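Local coordinates for protein peptidase S15/CocE/NonD (Thaumarchaeota archaeon SCGC AB-539-E09, PDB 4PF1) that probably acts as a serine aminopeptidase with an alpha/beta hydrolase fold, cleaving residues from the N-terminal end of peptides, at residues V63-P68 against P88-T93; G159-G164 against Q296-G301; T166-T171 against S186-W191; V182-M187 against N354-F359. All coordinates share one frame; numbering follows the deposited sequence.

All four contacts reach the central mixed sheet of the alpha/beta hydrolase fold or the loops at its strand ends. Contact 1 comes first along the chain and closes before the others open. Contact 3 is nested inside the loop closed by contact 2, and contacts 2 and 4 cross. Strands 60-67, 154-160 and 178-184 are neighbours in the sheet and serve contacts 1, 2 and 4. Contacts 2 and 3 share helix 162-169, with centres about 8 Å apart; the centres of contacts 1 and 3 are about 16 Å apart. Together they tie the probable nucleophile turn to the sheet and to helices on its two faces.

Contact 1 of 4, residues V63-P68 against P88-T93; sequences VLTRTP and PQMNDT
N91 and V63 meet across this contact, with T65 and M90 beside them. The amide nitrogen of N91 lies against the valine: ND2 is 3.8 Å from V63 CG1 and a little farther from CG2. CG1 of V63 sits between its own backbone N and carbonyl carbon (chi1 60°), and both methyls come near the amide. The other pair meets tip to tip. The methyl CE of M90 stops 4.0 Å from T65 OG1. The methionine chain is extended as far as SD and then bends at its last torsion (chi3 66°), which turns the methyl to the threonine.

No direct hydrogen bond joins the two segments. One water does the work instead. It accepts from N91 ND2 at 2.8 Å and donates to T65 OG1 at 2.7 Å. A weak bond from the same water reaches V63 O. The polar ends also have partners outside: T65 OG1 bonds to the backbone O of I158, and N91 OD1 bonds to the hydroxyl of Y103. The N91 amide is thus held at both its oxygen and its nitrogen, which should fix its rotation in this buried place.

Strand 60-67 runs between strands 100-105 and 154-160 in the sheet. The turn at 88-91 lies over these strands, with M90 and N91 both touching I158, and leads into helix 92-96, whose T93 packs on helix 347-365.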
loop_
_atom_site.group_PDB
_atom_site.type_symbol
_atom_site.label_atom_id
_atom_site.label_comp_id
_atom_site.label_asym_id
_atom_site.label_seq_id
_atom_site.Cartn_x
_atom_site.Cartn_y
_atom_site.Cartn_z
ATOM N N VAL A 63 -10.027 -38.126 2.370
ATOM C CA VAL A 63 -8.711 -37.508 2.238
ATOM C C VAL A 63 -8.238 -37.138 3.673
ATOM O O VAL A 63 -8.858 -36.307 4.340
ATOM C CB VAL A 63 -8.676 -36.339 1.203
ATOM C CG1 VAL A 63 -9.637 -35.210 1.565
ATOM C CG2 VAL A 63 -7.260 -35.822 0.992
ATOM N N LEU A 64 -7.227 -37.872 4.176
ATOM C CA LEU A 64 -6.735 -37.772 5.551
ATOM C C LEU A 64 -5.452 -36.944 5.679
ATOM O O LEU A 64 -4.513 -37.117 4.906
ATOM C CB LEU A 64 -6.499 -39.203 6.119
ATOM C CG LEU A 64 -5.809 -39.337 7.502
ATOM C CD1 LEU A 64 -6.685 -38.793 8.626
ATOM C CD2 LEU A 64 -5.435 -40.774 7.785
ATOM N N THR A 65 -5.408 -36.084 6.709
ATOM C CA THR A 65 -4.236 -35.285 7.052
ATOM C C THR A 65 -4.018 -35.391 8.566
ATOM O O THR A 65 -4.943 -35.158 9.340
ATOM C CB THR A 65 -4.385 -33.838 6.559
ATOM O OG1 THR A 65 -4.715 -33.848 5.165
ATOM C CG2 THR A 65 -3.114 -33.015 6.780
ATOM N N ARG A 66 -2.809 -35.793 8.974
ATOM C CA ARG A 66 -2.452 -35.973 10.383
ATOM C C ARG A 66 -1.493 -34.852 10.776
ATOM O O ARG A 66 -0.427 -34.711 10.173
ATOM C CB ARG A 66 -1.864 -37.379 10.608
ATOM C CG ARG A 66 -2.784 -38.490 10.053
ATOM C CD ARG A 66 -2.376 -39.893 10.454
ATOM N NE ARG A 66 -2.476 -40.093 11.898
ATOM C CZ ARG A 66 -1.431 -40.166 12.715
ATOM N NH1 ARG A 66 -1.610 -40.310 14.017
ATOM N NH2 ARG A 66 -0.197 -40.090 12.231
ATOM N N THR A 67 -1.923 -33.993 11.722
ATOM C CA THR A 67 -1.226 -32.749 12.043
ATOM C C THR A 67 -0.866 -32.533 13.531
ATOM O O THR A 67 -1.694 -32.780 14.409
ATOM C CB THR A 67 -2.115 -31.550 11.566
ATOM O OG1 THR A 67 -1.452 -30.309 11.809
ATOM C CG2 THR A 67 -3.512 -31.531 12.215
ATOM N N PRO A 68 0.301 -31.893 13.810
ATOM C CA PRO A 68 0.586 -31.460 15.185
ATOM C C PRO A 68 0.201 -29.971 15.369
ATOM O O PRO A 68 0.665 -29.332 16.316
ATOM C CB PRO A 68 2.097 -31.648 15.275
ATOM C CG PRO A 68 2.581 -31.294 13.859
ATOM C CD PRO A 68 1.409 -31.511 12.903
ATOM N N PRO A 88 -8.257 -26.037 4.659
ATOM C CA PRO A 88 -7.067 -25.362 4.104
ATOM C C PRO A 88 -7.134 -25.344 2.573
ATOM O O PRO A 88 -7.788 -26.211 1.982
ATOM C CB PRO A 88 -5.901 -26.227 4.607
ATOM C CG PRO A 88 -6.462 -26.993 5.773
ATOM C CD PRO A 88 -7.877 -27.266 5.387
ATOM N N GLN A 89 -6.492 -24.349 1.934
ATOM C CA GLN A 89 -6.486 -24.195 0.470
ATOM C C GLN A 89 -6.004 -25.469 -0.242
ATOM O O GLN A 89 -6.427 -25.733 -1.361
ATOM C CB GLN A 89 -5.630 -22.988 0.048
ATOM C CG GLN A 89 -6.301 -21.646 0.325
ATOM C CD GLN A 89 -5.302 -20.538 0.541
ATOM O OE1 GLN A 89 -4.614 -20.476 1.568
ATOM N NE2 GLN A 89 -5.226 -19.618 -0.410
ATOM N N MET A 90 -5.166 -26.277 0.433
ATOM C CA MET A 90 -4.663 -27.556 -0.074
ATOM C C MET A 90 -5.817 -28.497 -0.456
ATOM O O MET A 90 -5.711 -29.218 -1.447
ATOM C CB MET A 90 -3.766 -28.219 0.987
ATOM C CG MET A 90 -3.179 -29.562 0.554
ATOM S SD MET A 90 -2.205 -30.365 1.852
ATOM C CE MET A 90 -3.478 -30.724 3.048
ATOM N N ASN A 91 -6.922 -28.458 0.312
ATOM C CA ASN A 91 -8.091 -29.318 0.108
ATOM C C ASN A 91 -9.167 -28.695 -0.815
ATOM O O ASN A 91 -10.287 -29.209 -0.846
ATOM C CB ASN A 91 -8.723 -29.675 1.460
ATOM C CG ASN A 91 -7.865 -30.559 2.316
ATOM O OD1 ASN A 91 -7.089 -30.085 3.148
ATOM N ND2 ASN A 91 -8.004 -31.868 2.150
ATOM N N ASP A 92 -8.834 -27.624 -1.582
ATOM C CA ASP A 92 -9.822 -26.965 -2.453
ATOM C C ASP A 92 -10.416 -27.924 -3.502
ATOM O O ASP A 92 -11.640 -27.997 -3.627
ATOM C CB ASP A 92 -9.259 -25.689 -3.131
ATOM C CG ASP A 92 -7.930 -25.811 -3.880
ATOM O OD1 ASP A 92 -7.414 -26.947 -4.013
ATOM O OD2 ASP A 92 -7.378 -24.763 -4.274
ATOM N N THR A 93 -9.565 -28.698 -4.201
ATOM C CA THR A 93 -10.036 -29.628 -5.233
ATOM C C THR A 93 -10.790 -30.828 -4.620
ATOM O O THR A 93 -11.765 -31.284 -5.216
ATOM C CB THR A 93 -8.890 -30.078 -6.145
ATOM O OG1 THR A 93 -7.966 -30.873 -5.404
ATOM C CG2 THR A 93 -8.174 -28.915 -6.795
HETATM O O HOH W 1 -7.147 -33.858 4.000
#

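Contact 2 of 4, residues G159-G164 against Q296-G301; sequences GGSYEG and QEDIYG
S161 faces the acidic pair E297 and D298. Its OG lies 3.4 Å from D298 OD2, and 4.3 Å separates it from E297 OE2. A water sits among the three groups, 2.6 Å from S161 OG. It donates toward D298 OD2 and E297 OE2, each also at 2.6 Å, although more acceptors surround it than it has protons. OG of S161 stands opposite the backbone N about the first torsion (chi1 -158°), which carries it out to the water and the carboxylates.

The next shell sets these groups in place. H328 is the strongest polar partner of S161 OG, and E297 and D298 also pack on H328. With D295, S161 and H328 have the geometry of a Ser-His-Asp triad, consistent with S161 being the nucleophile of this serine peptidase. E297 OE1 is bonded to W453 NE1, and the backbone N of D298 to D295 OD1. A glycerol, probably from the crystallisation liquor, bonds to both S161 OG and E297 OE2, which suggests a pocket here.

S161 has unusual backbone angles, phi 61° and psi -118°. They are consistent with the strained nucleophile elbow of alpha/beta hydrolases. The turn links strand 154-160 to helix 162-169. The acidic residues come from the loop between strand 287-292 and helix 301-309, and strand 178-184 lies between strands 154-160 and 287-292 in the sheet.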
loop_
_atom_site.group_PDB
_atom_site.type_symbol
_atom_site.label_atom_id
_atom_site.label_comp_id
_atom_site.label_asym_id
_atom_site.label_seq_id
_atom_site.Cartn_x
_atom_site.Cartn_y
_atom_site.Cartn_z
ATOM N N GLY A 159 -0.727 -33.799 2.589
ATOM C CA GLY A 159 -0.218 -32.837 3.557
ATOM C C GLY A 159 1.186 -32.361 3.267
ATOM O O GLY A 159 1.941 -33.031 2.559
ATOM N N GLY A 160 1.531 -31.204 3.824
ATOM C CA GLY A 160 2.844 -30.597 3.655
ATOM C C GLY A 160 3.634 -30.465 4.942
ATOM O O GLY A 160 3.048 -30.382 6.025
ATOM N N SER A 161 4.984 -30.420 4.821
ATOM C CA SER A 161 5.931 -30.265 5.940
ATOM C C SER A 161 5.799 -31.437 6.943
ATOM O O SER A 161 6.027 -32.586 6.550
ATOM C CB SER A 161 5.731 -28.914 6.623
ATOM O OG SER A 161 6.883 -28.517 7.343
ATOM N N TYR A 162 5.413 -31.157 8.218
ATOM C CA TYR A 162 5.182 -32.190 9.240
ATOM C C TYR A 162 4.019 -33.088 8.804
ATOM O O TYR A 162 4.074 -34.303 8.993
ATOM C CB TYR A 162 4.882 -31.544 10.604
ATOM C CG TYR A 162 5.180 -32.416 11.809
ATOM C CD1 TYR A 162 4.406 -33.542 12.089
ATOM C CD2 TYR A 162 6.146 -32.045 12.740
ATOM C CE1 TYR A 162 4.637 -34.315 13.228
ATOM C CE2 TYR A 162 6.386 -32.811 13.880
ATOM C CZ TYR A 162 5.620 -33.938 14.127
ATOM O OH TYR A 162 5.845 -34.688 15.258
ATOM N N GLU A 163 2.986 -32.488 8.176
ATOM C CA GLU A 163 1.834 -33.222 7.641
ATOM C C GLU A 163 2.260 -34.070 6.434
ATOM O O GLU A 163 1.603 -35.054 6.114
ATOM C CB GLU A 163 0.696 -32.261 7.265
ATOM C CG GLU A 163 0.120 -31.520 8.463
ATOM C CD GLU A 163 -0.870 -30.413 8.152
ATOM O OE1 GLU A 163 -1.180 -30.196 6.961
ATOM O OE2 GLU A 163 -1.339 -29.760 9.111
ATOM N N GLY A 164 3.367 -33.683 5.798
ATOM C CA GLY A 164 3.975 -34.431 4.705
ATOM C C GLY A 164 4.743 -35.618 5.244
ATOM O O GLY A 164 4.735 -36.692 4.642
ATOM N N GLN A 296 11.826 -22.517 1.635
ATOM C CA GLN A 296 12.699 -21.965 2.677
ATOM C C GLN A 296 12.748 -22.841 3.956
ATOM O O GLN A 296 13.418 -22.467 4.927
ATOM C CB GLN A 296 12.268 -20.517 3.015
ATOM C CG GLN A 296 10.996 -20.388 3.891
ATOM C CD GLN A 296 9.669 -20.572 3.175
ATOM O OE1 GLN A 296 9.597 -20.939 1.997
ATOM N NE2 GLN A 296 8.575 -20.349 3.898
ATOM N N GLU A 297 12.069 -24.010 3.954
ATOM C CA GLU A 297 12.046 -24.867 5.135
ATOM C C GLU A 297 12.485 -26.306 4.846
ATOM O O GLU A 297 13.266 -26.858 5.623
ATOM C CB GLU A 297 10.658 -24.850 5.791
ATOM C CG GLU A 297 10.349 -23.531 6.489
ATOM C CD GLU A 297 9.127 -23.490 7.387
ATOM O OE1 GLU A 297 8.778 -22.380 7.851
ATOM O OE2 GLU A 297 8.535 -24.560 7.650
ATOM N N ASP A 298 11.983 -26.919 3.756
ATOM C CA ASP A 298 12.312 -28.314 3.411
ATOM C C ASP A 298 12.676 -28.444 1.923
ATOM O O ASP A 298 11.958 -29.093 1.157
ATOM C CB ASP A 298 11.139 -29.250 3.775
ATOM C CG ASP A 298 10.807 -29.257 5.252
ATOM O OD1 ASP A 298 11.493 -29.963 6.006
ATOM O OD2 ASP A 298 9.861 -28.555 5.647
ATOM N N ILE A 299 13.811 -27.831 1.525
ATOM C CA ILE A 299 14.294 -27.806 0.135
ATOM C C ILE A 299 15.070 -29.099 -0.257
ATOM O O ILE A 299 15.327 -29.323 -1.445
ATOM C CB ILE A 299 15.161 -26.526 -0.089
ATOM C CG1 ILE A 299 15.136 -26.069 -1.563
ATOM C CG2 ILE A 299 16.592 -26.673 0.467
ATOM C CD1 ILE A 299 15.227 -24.581 -1.757
ATOM N N TYR A 300 15.435 -29.929 0.734
ATOM C CA TYR A 300 16.233 -31.147 0.538
ATOM C C TYR A 300 15.362 -32.399 0.328
ATOM O O TYR A 300 15.679 -33.240 -0.523
ATOM C CB TYR A 300 17.155 -31.344 1.766
ATOM C CG TYR A 300 17.917 -32.650 1.810
ATOM C CD1 TYR A 300 19.204 -32.745 1.291
ATOM C CD2 TYR A 300 17.395 -33.762 2.464
ATOM C CE1 TYR A 300 19.919 -33.940 1.344
ATOM C CE2 TYR A 300 18.091 -34.967 2.507
ATOM C CZ TYR A 300 19.358 -35.050 1.953
ATOM O OH TYR A 300 20.067 -36.220 2.031
ATOM N N GLY A 301 14.320 -32.522 1.141
ATOM C CA GLY A 301 13.438 -33.680 1.210
ATOM C C GLY A 301 12.863 -34.285 -0.057
ATOM O O GLY A 301 13.114 -35.460 -0.347
HETATM O O HOH W 2 8.997 -27.107 7.576
#

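Contact 3 of 4, residues T166-T171 against S186-W191; sequences TTLMCT and SMVDGW
L168 carries the apolar part of this contact. One branch, CD1, does the touching. It reaches S186 CB at 3.8 Å. The hydroxyl of S186 has a polar partner of its own, since OG probably bonds to G164 O. The same leucine methyl, L168 CD1, meets V188 CG2 at 4.3 Å. CG of L168 stands opposite its carbonyl carbon (chi1 -66°), and the side chain leaves the helix toward the loop. L168 also packs on P183 and M274, and the leucine is buried among strand 178-184, the loop and helix 274-279.

No hydrogen bond crosses between the two segments. The polar bonds instead shape each segment by itself. On the helix side, the hydroxyl of T171 donates to L168 O at 2.7 Å. It lies in the carbonyl plane, with a C=O...donor angle of 153°. The backbone N of T171 also gives its hydrogen to L168 O, at 3.2 Å, so one carbonyl takes two bonds from one residue.

On the loop side, D189 OD1 accepts from W191 N at 3.2 Å, with an N-H...acceptor angle of 150°. It uses the anti lone pair. The other carboxylate oxygen, OD2, is bonded to the hydroxyl of Y265. D194 OD2 receives the backbone N of both V188 and D189, a further brace on this loop. The indole of W191 meets the rings of F197, Y265 and W269.

The bond from W191 N to D189 OD1 makes an Asx turn. The contact as a whole packs the helix after the probable nucleophile elbow against the loop that follows strand 178-184, within the alpha/beta hydrolase core.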
loop_
_atom_site.group_PDB
_atom_site.type_symbol
_atom_site.label_atom_id
_atom_site.label_comp_id
_atom_site.label_asym_id
_atom_site.label_seq_id
_atom_site.Cartn_x
_atom_site.Cartn_y
_atom_site.Cartn_z
ATOM N N THR A 166 3.967 -37.138 8.141
ATOM C CA THR A 166 2.942 -38.087 8.600
ATOM C C THR A 166 2.330 -38.825 7.406
ATOM O O THR A 166 2.008 -40.000 7.535
ATOM C CB THR A 166 1.871 -37.406 9.461
ATOM O OG1 THR A 166 1.198 -36.415 8.693
ATOM C CG2 THR A 166 2.438 -36.801 10.740
ATOM N N THR A 167 2.225 -38.147 6.231
ATOM C CA THR A 167 1.725 -38.732 4.976
ATOM C C THR A 167 2.657 -39.885 4.541
ATOM O O THR A 167 2.174 -40.947 4.142
ATOM C CB THR A 167 1.601 -37.631 3.893
ATOM O OG1 THR A 167 0.560 -36.723 4.259
ATOM C CG2 THR A 167 1.325 -38.191 2.501
ATOM N N LEU A 168 3.988 -39.677 4.645
ATOM C CA LEU A 168 4.984 -40.699 4.309
ATOM C C LEU A 168 4.874 -41.905 5.245
ATOM O O LEU A 168 5.049 -43.043 4.803
ATOM C CB LEU A 168 6.408 -40.124 4.375
ATOM C CG LEU A 168 6.780 -39.055 3.347
ATOM C CD1 LEU A 168 8.096 -38.404 3.713
ATOM C CD2 LEU A 168 6.846 -39.636 1.932
ATOM N N MET A 169 4.563 -41.654 6.536
ATOM C CA MET A 169 4.425 -42.711 7.543
ATOM C C MET A 169 3.184 -43.595 7.286
ATOM O O MET A 169 3.144 -44.726 7.763
ATOM C CB MET A 169 4.386 -42.116 8.957
ATOM C CG MET A 169 5.754 -41.668 9.465
ATOM S SD MET A 169 6.869 -43.062 9.780
ATOM C CE MET A 169 8.263 -42.221 10.379
ATOM N N CYS A 170 2.203 -43.099 6.486
ATOM C CA CYS A 170 0.996 -43.858 6.113
ATOM C C CYS A 170 1.356 -45.034 5.186
ATOM O O CYS A 170 0.621 -46.023 5.137
ATOM C CB CYS A 170 -0.040 -42.947 5.454
ATOM S SG CYS A 170 -0.633 -41.596 6.508
ATOM N N THR A 171 2.475 -44.909 4.444
ATOM C CA THR A 171 2.929 -45.892 3.454
ATOM C C THR A 171 3.716 -47.067 4.084
ATOM O O THR A 171 4.026 -48.026 3.376
ATOM C CB THR A 171 3.757 -45.206 2.348
ATOM O OG1 THR A 171 5.041 -44.842 2.856
ATOM C CG2 THR A 171 3.061 -43.996 1.759
ATOM N N SER A 186 7.820 -32.340 2.335
ATOM C CA SER A 186 7.944 -33.182 3.524
ATOM C C SER A 186 9.243 -33.003 4.299
ATOM O O SER A 186 10.290 -32.694 3.720
ATOM C CB SER A 186 7.805 -34.652 3.141
ATOM O OG SER A 186 6.533 -34.909 2.569
ATOM N N MET A 187 9.170 -33.248 5.623
ATOM C CA MET A 187 10.327 -33.283 6.509
ATOM C C MET A 187 10.978 -34.649 6.304
ATOM O O MET A 187 10.347 -35.671 6.592
ATOM C CB MET A 187 9.899 -33.074 7.980
ATOM C CG MET A 187 9.277 -31.709 8.255
ATOM S SD MET A 187 8.636 -31.529 9.948
ATOM C CE MET A 187 10.135 -31.517 10.858
ATOM N N VAL A 188 12.170 -34.686 5.693
ATOM C CA VAL A 188 12.827 -35.956 5.352
ATOM C C VAL A 188 14.121 -36.126 6.151
ATOM O O VAL A 188 14.299 -37.152 6.809
ATOM C CB VAL A 188 13.052 -36.066 3.819
ATOM C CG1 VAL A 188 13.982 -37.221 3.454
ATOM C CG2 VAL A 188 11.720 -36.197 3.090
ATOM N N ASP A 189 15.024 -35.141 6.085
ATOM C CA ASP A 189 16.260 -35.197 6.847
ATOM C C ASP A 189 16.521 -33.839 7.480
ATOM O O ASP A 189 17.001 -32.916 6.812
ATOM C CB ASP A 189 17.444 -35.663 5.980
ATOM C CG ASP A 189 18.598 -36.251 6.778
ATOM O OD1 ASP A 189 18.929 -35.693 7.850
ATOM O OD2 ASP A 189 19.216 -37.221 6.295
ATOM N N GLY A 190 16.199 -33.742 8.769
ATOM C CA GLY A 190 16.336 -32.526 9.561
ATOM C C GLY A 190 17.762 -32.069 9.794
ATOM O O GLY A 190 17.981 -30.932 10.211
ATOM N N TRP A 191 18.743 -32.945 9.524
ATOM C CA TRP A 191 20.161 -32.631 9.704
ATOM C C TRP A 191 20.833 -32.330 8.365
ATOM O O TRP A 191 21.589 -31.360 8.269
ATOM C CB TRP A 191 20.881 -33.788 10.412
ATOM C CG TRP A 191 22.232 -33.434 10.965
ATOM C CD1 TRP A 191 22.533 -33.143 12.262
ATOM C CD2 TRP A 191 23.469 -33.375 10.242
ATOM N NE1 TRP A 191 23.880 -32.901 12.393
ATOM C CE2 TRP A 191 24.480 -33.037 11.169
ATOM C CE3 TRP A 191 23.824 -33.566 8.894
ATOM C CZ2 TRP A 191 25.822 -32.904 10.796
ATOM C CZ3 TRP A 191 25.150 -33.416 8.526
ATOM C CH2 TRP A 191 26.132 -33.093 9.470
#

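Contact 4 of 4, residues V182-M187 against N354-F359; sequences VPFASM and NVMQPF
V182 overlaps M356 and F359 with its two methyls. CG1 lies 3.9 Å from M356 SD and equally close to M356 CG. CG2 turns to the phenylalanine and meets F359 CE2 at 3.8 Å, coming at the ring obliquely. With CG1 anti to the backbone N (chi1 -175°), the methyls spread: CG1 lies on M356 alone, and CG2 reaches F359 and also M356 CG. The valine and F359 slide past each other in opposite directions.

F184 brings a second kind of contact. M356 SD approaches the edge of the F184 ring, near the ring plane, 3.6 Å from F184 CZ. The sulfur is 4.9 Å from the ring centroid and 78° off the normal. This is a Met-aromatic contact made at the edge, and the two side chains cross at about a right angle. The sulfur thus touches both V182 and F184.

An alanine in place of V182 would probably leave M356 and F359 without much of their shared support and open a gap between strand and helix.

The axes of segments 182-184 and 354-359, parts of strand 178-184 and helix 347-365, come within 11.5 Å, their N-to-C directions 146° apart. L288 and V290 of strand 287-292 add to the same apolar layer, as does F351 of the helix. No hydrogen bond joins the segments. Hydrocarbon packing and one sulfur-ring edge contact hold them, which implies that shape and burial, not polar pairing, join these two segments.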
loop_
_atom_site.group_PDB
_atom_site.type_symbol
_atom_site.label_atom_id
_atom_site.label_comp_id
_atom_site.label_asym_id
_atom_site.label_seq_id
_atom_site.Cartn_x
_atom_site.Cartn_y
_atom_site.Cartn_z
ATOM N N VAL A 182 -0.063 -37.971 -1.314
ATOM C CA VAL A 182 0.452 -36.748 -1.931
ATOM C C VAL A 182 1.281 -35.968 -0.868
ATOM O O VAL A 182 0.773 -35.018 -0.255
ATOM C CB VAL A 182 -0.654 -35.863 -2.594
ATOM C CG1 VAL A 182 -0.038 -34.675 -3.331
ATOM C CG2 VAL A 182 -1.530 -36.677 -3.545
ATOM N N PRO A 183 2.550 -36.370 -0.610
ATOM C CA PRO A 183 3.349 -35.630 0.378
ATOM C C PRO A 183 3.959 -34.343 -0.212
ATOM O O PRO A 183 4.727 -34.396 -1.177
ATOM C CB PRO A 183 4.417 -36.643 0.803
ATOM C CG PRO A 183 4.549 -37.583 -0.350
ATOM C CD PRO A 183 3.318 -37.484 -1.210
ATOM N N PHE A 184 3.566 -33.180 0.343
ATOM C CA PHE A 184 4.086 -31.864 -0.052
ATOM C C PHE A 184 5.235 -31.464 0.850
ATOM O O PHE A 184 5.166 -31.700 2.057
ATOM C CB PHE A 184 2.995 -30.778 0.048
ATOM C CG PHE A 184 1.837 -30.830 -0.915
ATOM C CD1 PHE A 184 0.709 -31.593 -0.629
ATOM C CD2 PHE A 184 1.799 -29.994 -2.024
ATOM C CE1 PHE A 184 -0.402 -31.577 -1.478
ATOM C CE2 PHE A 184 0.693 -29.986 -2.881
ATOM C CZ PHE A 184 -0.402 -30.775 -2.599
ATOM N N ALA A 185 6.289 -30.854 0.280
ATOM C CA ALA A 185 7.444 -30.290 1.007
ATOM C C ALA A 185 7.713 -31.001 2.361
ATOM O O ALA A 185 7.804 -30.344 3.399
ATOM C CB ALA A 185 7.196 -28.809 1.248
ATOM N N SER A 186 7.820 -32.340 2.335
ATOM C CA SER A 186 7.944 -33.182 3.524
ATOM C C SER A 186 9.243 -33.003 4.299
ATOM O O SER A 186 10.290 -32.694 3.720
ATOM C CB SER A 186 7.805 -34.652 3.141
ATOM O OG SER A 186 6.533 -34.909 2.569
ATOM N N MET A 187 9.170 -33.248 5.623
ATOM C CA MET A 187 10.327 -33.283 6.509
ATOM C C MET A 187 10.978 -34.649 6.304
ATOM O O MET A 187 10.347 -35.671 6.592
ATOM C CB MET A 187 9.899 -33.074 7.980
ATOM C CG MET A 187 9.277 -31.709 8.255
ATOM S SD MET A 187 8.636 -31.529 9.948
ATOM C CE MET A 187 10.135 -31.517 10.858
ATOM N N ASN A 354 -5.351 -29.825 -12.163
ATOM C CA ASN A 354 -5.032 -30.578 -13.379
ATOM C C ASN A 354 -4.158 -31.822 -13.175
ATOM O O ASN A 354 -4.113 -32.661 -14.074
ATOM C CB ASN A 354 -4.374 -29.664 -14.409
ATOM C CG ASN A 354 -5.301 -28.601 -14.926
ATOM O OD1 ASN A 354 -6.116 -28.840 -15.819
ATOM N ND2 ASN A 354 -5.221 -27.412 -14.350
ATOM N N VAL A 355 -3.438 -31.933 -12.043
ATOM C CA VAL A 355 -2.540 -33.072 -11.814
ATOM C C VAL A 355 -2.939 -33.853 -10.546
ATOM O O VAL A 355 -3.155 -35.061 -10.635
ATOM C CB VAL A 355 -1.040 -32.642 -11.764
ATOM C CG1 VAL A 355 -0.120 -33.853 -11.603
ATOM C CG2 VAL A 355 -0.648 -31.828 -12.998
ATOM N N MET A 356 -3.021 -33.173 -9.374
ATOM C CA MET A 356 -3.317 -33.826 -8.091
ATOM C C MET A 356 -4.736 -34.421 -8.032
ATOM O O MET A 356 -4.880 -35.575 -7.628
ATOM C CB MET A 356 -3.093 -32.873 -6.905
ATOM C CG MET A 356 -3.081 -33.593 -5.554
ATOM S SD MET A 356 -3.196 -32.503 -4.114
ATOM C CE MET A 356 -4.842 -31.860 -4.316
ATOM N N GLN A 357 -5.775 -33.643 -8.400
ATOM C CA GLN A 357 -7.152 -34.147 -8.354
ATOM C C GLN A 357 -7.364 -35.336 -9.341
ATOM O O GLN A 357 -7.864 -36.364 -8.887
ATOM C CB GLN A 357 -8.187 -33.027 -8.576
ATOM C CG GLN A 357 -9.612 -33.386 -8.100
ATOM C CD GLN A 357 -9.691 -33.878 -6.660
ATOM O OE1 GLN A 357 -9.047 -33.347 -5.743
ATOM N NE2 GLN A 357 -10.512 -34.890 -6.429
ATOM N N PRO A 358 -6.902 -35.296 -10.628
ATOM C CA PRO A 358 -7.077 -36.480 -11.497
ATOM C C PRO A 358 -6.289 -37.698 -10.992
ATOM O O PRO A 358 -6.750 -38.824 -11.162
ATOM C CB PRO A 358 -6.568 -36.001 -12.862
ATOM C CG PRO A 358 -6.653 -34.515 -12.801
ATOM C CD PRO A 358 -6.300 -34.182 -11.385
ATOM N N PHE A 359 -5.127 -37.467 -10.333
ATOM C CA PHE A 359 -4.324 -38.527 -9.706
ATOM C C PHE A 359 -5.166 -39.230 -8.630
ATOM O O PHE A 359 -5.316 -40.451 -8.667
ATOM C CB PHE A 359 -3.027 -37.936 -9.097
ATOM C CG PHE A 359 -2.231 -38.859 -8.197
ATOM C CD1 PHE A 359 -1.358 -39.800 -8.733
ATOM C CD2 PHE A 359 -2.321 -38.756 -6.812
ATOM C CE1 PHE A 359 -0.605 -40.636 -7.900
ATOM C CE2 PHE A 359 -1.571 -39.596 -5.981
ATOM C CZ PHE A 359 -0.721 -40.531 -6.530
#